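Local coordinates for Bis(5'-nucleosyl)-tetraphosphatase [asymmetrical] (Caenorhabditis elegans, PDB 1KTG), which cleaves diadenosine tetraphosphate asymmetrically into AMP and ATP, as a Nudix hydrolase that depends on divalent metal ions, at residues P34-V39 against V85-A90. Numbering follows the deposited sequence.
Sequences PPKGHV and VKYWLA. With MG (magnesium ion), chain F; AMP (adenosine monophosphate), chain J; PO4 (phosphate ion), chain C.
Lys36 and Val85 mark the nearest approach of the two backbones, CA to CA 7.8 Å, too far for strand pairing; strand 3-14 runs between them, bonded through its backbone to both, so the contact is made by side chains reaching across it. Tyr87 does most of the reaching. Its CG lies beside the backbone N and opposite the carbonyl carbon (chi1 -71°), which sends the long, flat ring toward 34-39. There Tyr87 CE2 meets Pro34 CG at 3.9 Å, the compact proline ring crossing the tyrosine at about a right angle, and Tyr87 OH lies 3.4 Å from Lys36 CG. Val85, short and branched, touches the same lysine with CG1, 4.1 Å from Lys36 CD. Lysine suits this place because it combines an apolar stem with a charged end: CG sits between the backbone N and carbonyl carbon (chi1 64°), and bends at chi2 and chi4 turn the amine away from 85-90. Lys36 NZ donates to AMP O1P at 2.6 Å, and its three hydrogens are shared among this oxygen, Thr33 OG1 and two magnesium-bound waters, one of them distant, while Lys36 O itself binds the magnesium at 2.0 Å. With an alanine here, the AMP phosphate would probably lose this positive partner and a gap would open beside Tyr87 and Val85. Gly37 CA lies 3.2 Å from O3 of a separate phosphate ion, probably from the crystallisation liquor, with which a CB would clash. The Nudix box begins at Gly37, with Glu56 of helix 45-57 sharing the magnesium, Met124 of helix 122-137 packing on Pro34 and Tyr87, and Val85 resting on Tyr76 of strand 64-78.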
loop_
_atom_site.group_PDB
_atom_site.type_symbol
_atom_site.label_atom_id
_atom_site.label_comp_id
_atom_site.label_asym_id
_atom_site.label_seq_id
_atom_site.Cartn_x
_atom_site.Cartn_y
_atom_site.Cartn_z
ATOM N N PRO A 34 -1.157 -2.377 2.330
ATOM C CA PRO A 34 -0.630 -2.346 0.968
ATOM C C PRO A 34 0.868 -2.602 1.075
ATOM O O PRO A 34 1.377 -2.615 2.196
ATOM C CB PRO A 34 -0.918 -0.905 0.501
ATOM C CG PRO A 34 -1.931 -0.386 1.464
ATOM C CD PRO A 34 -1.600 -1.047 2.775
ATOM N N PRO A 35 1.559 -2.818 -0.037
ATOM C CA PRO A 35 3.003 -3.058 0.011
ATOM C C PRO A 35 3.683 -1.860 0.640
ATOM O O PRO A 35 3.416 -0.745 0.227
ATOM C CB PRO A 35 3.390 -3.196 -1.467
ATOM C CG PRO A 35 2.084 -3.471 -2.190
ATOM C CD PRO A 35 1.034 -2.827 -1.410
ATOM N N LYS A 36 4.542 -2.077 1.633
ATOM C CA LYS A 36 5.205 -0.962 2.314
ATOM C C LYS A 36 6.304 -1.470 3.226
ATOM O O LYS A 36 6.281 -2.617 3.649
ATOM C CB LYS A 36 4.198 -0.160 3.139
ATOM C CG LYS A 36 3.573 -0.942 4.273
ATOM C CD LYS A 36 4.301 -0.765 5.591
ATOM C CE LYS A 36 3.495 -1.330 6.775
ATOM N NZ LYS A 36 3.257 -2.814 6.712
ATOM N N GLY A 37 7.254 -0.614 3.559
ATOM C CA GLY A 37 8.335 -1.042 4.422
ATOM C C GLY A 37 9.209 0.100 4.895
ATOM O O GLY A 37 9.005 1.259 4.552
ATOM N N HIS A 38 10.188 -0.238 5.715
ATOM C CA HIS A 38 11.040 0.783 6.283
ATOM C C HIS A 38 11.906 1.425 5.223
ATOM O O HIS A 38 12.321 0.778 4.250
ATOM C CB HIS A 38 11.940 0.187 7.367
ATOM C CG HIS A 38 11.201 -0.265 8.585
ATOM N ND1 HIS A 38 10.592 0.613 9.456
ATOM C CD2 HIS A 38 10.988 -1.503 9.088
ATOM C CE1 HIS A 38 10.029 -0.067 10.440
ATOM N NE2 HIS A 38 10.266 -1.352 10.248
ATOM N N VAL A 39 12.187 2.706 5.430
ATOM C CA VAL A 39 13.134 3.420 4.606
ATOM C C VAL A 39 14.511 2.852 4.968
ATOM O O VAL A 39 14.896 2.842 6.141
ATOM C CB VAL A 39 13.053 4.939 4.850
ATOM C CG1 VAL A 39 14.096 5.690 4.043
ATOM C CG2 VAL A 39 11.676 5.444 4.477
ATOM N N VAL A 85 4.226 6.070 8.139
ATOM C CA VAL A 85 4.213 5.341 6.878
ATOM C C VAL A 85 3.612 6.253 5.823
ATOM O O VAL A 85 2.422 6.566 5.858
ATOM C CB VAL A 85 3.418 4.030 6.941
ATOM C CG1 VAL A 85 3.592 3.239 5.634
ATOM C CG2 VAL A 85 3.871 3.184 8.123
ATOM N N LYS A 86 4.448 6.702 4.899
ATOM C CA LYS A 86 3.973 7.554 3.826
ATOM C C LYS A 86 3.550 6.700 2.640
ATOM O O LYS A 86 4.324 5.870 2.178
ATOM C CB LYS A 86 5.073 8.503 3.381
ATOM C CG LYS A 86 4.613 9.453 2.294
ATOM C CD LYS A 86 5.574 10.613 2.084
ATOM C CE LYS A 86 5.016 11.555 1.042
ATOM N NZ LYS A 86 5.905 12.713 0.734
ATOM N N TYR A 87 2.331 6.917 2.153
ATOM C CA TYR A 87 1.798 6.189 0.995
ATOM C C TYR A 87 1.460 7.128 -0.158
ATOM O O TYR A 87 0.887 8.193 0.050
ATOM C CB TYR A 87 0.470 5.498 1.352
ATOM C CG TYR A 87 0.576 4.311 2.274
ATOM C CD1 TYR A 87 0.352 4.445 3.637
ATOM C CD2 TYR A 87 0.852 3.053 1.775
ATOM C CE1 TYR A 87 0.433 3.359 4.479
ATOM C CE2 TYR A 87 0.927 1.961 2.607
ATOM C CZ TYR A 87 0.724 2.116 3.953
ATOM O OH TYR A 87 0.796 1.019 4.777
ATOM N N TRP A 88 1.798 6.690 -1.365
ATOM C CA TRP A 88 1.339 7.309 -2.603
ATOM C C TRP A 88 0.352 6.349 -3.279
ATOM O O TRP A 88 0.487 5.140 -3.175
ATOM C CB TRP A 88 2.495 7.534 -3.570
ATOM C CG TRP A 88 3.375 8.713 -3.327
ATOM C CD1 TRP A 88 3.255 9.967 -3.879
ATOM C CD2 TRP A 88 4.578 8.736 -2.555
ATOM N NE1 TRP A 88 4.283 10.771 -3.457
ATOM C CE2 TRP A 88 5.110 10.042 -2.641
ATOM C CE3 TRP A 88 5.249 7.794 -1.768
ATOM C CZ2 TRP A 88 6.286 10.415 -1.988
ATOM C CZ3 TRP A 88 6.415 8.168 -1.128
ATOM C CH2 TRP A 88 6.917 9.468 -1.239
ATOM N N LEU A 89 -0.645 6.899 -3.971
ATOM C CA LEU A 89 -1.604 6.100 -4.737
ATOM C C LEU A 89 -0.959 5.732 -6.088
ATOM O O LEU A 89 -0.307 6.549 -6.705
ATOM C CB LEU A 89 -2.900 6.901 -4.935
ATOM C CG LEU A 89 -4.063 6.202 -5.641
ATOM C CD1 LEU A 89 -4.586 5.020 -4.825
ATOM C CD2 LEU A 89 -5.182 7.179 -5.956
ATOM N N ALA A 90 -1.134 4.495 -6.540
ATOM C CA ALA A 90 -0.503 4.042 -7.771
ATOM C C ALA A 90 -1.378 3.040 -8.509
ATOM O O ALA A 90 -1.837 2.056 -7.923
ATOM C CB ALA A 90 0.839 3.421 -7.456
HETATM MG MG MG F . 6.509 -4.421 4.560
HETATM P P AMP J . 3.601 -2.870 10.256
HETATM O O1P AMP J . 2.610 -3.292 9.188
HETATM O O2P AMP J . 3.746 -1.365 10.278
HETATM O O3P AMP J . 4.852 -3.683 10.107
HETATM O "O5'" AMP J . 2.930 -3.304 11.655
HETATM C "C5'" AMP J . 3.629 -3.157 12.887
HETATM C "C4'" AMP J . 2.627 -3.314 14.017
HETATM O "O4'" AMP J . 1.744 -2.199 13.973
HETATM C "C3'" AMP J . 1.784 -4.571 13.865
HETATM O "O3'" AMP J . 1.634 -5.191 15.133
HETATM C "C2'" AMP J . 0.457 -4.085 13.304
HETATM O "O2'" AMP J . -0.659 -4.770 13.856
HETATM C "C1'" AMP J . 0.405 -2.615 13.687
HETATM N N9 AMP J . -0.172 -1.732 12.647
HETATM C C8 AMP J . -0.037 -1.818 11.306
HETATM N N7 AMP J . -0.720 -0.809 10.710
HETATM C C5 AMP J . -1.287 -0.067 11.656
HETATM C C6 AMP J . -2.137 1.141 11.684
HETATM N N6 AMP J . -2.510 1.745 10.529
HETATM N N1 AMP J . -2.529 1.607 12.880
HETATM C C2 AMP J . -2.160 1.008 14.033
HETATM N N3 AMP J . -1.383 -0.098 14.067
HETATM C C4 AMP J . -0.931 -0.668 12.939
HETATM P P PO4 C . 9.425 -4.044 6.076
HETATM O O1 PO4 C . 8.558 -4.381 4.879
HETATM O O2 PO4 C . 10.078 -5.321 6.596
HETATM O O3 PO4 C . 10.493 -3.060 5.669
HETATM O O4 PO4 C . 8.512 -3.466 7.150
HETATM O O HOH W 1 4.414 -4.571 4.227
HETATM O O HOH W 2 6.046 -3.732 6.492
HETATM O O HOH W 3 6.521 -6.405 5.350
#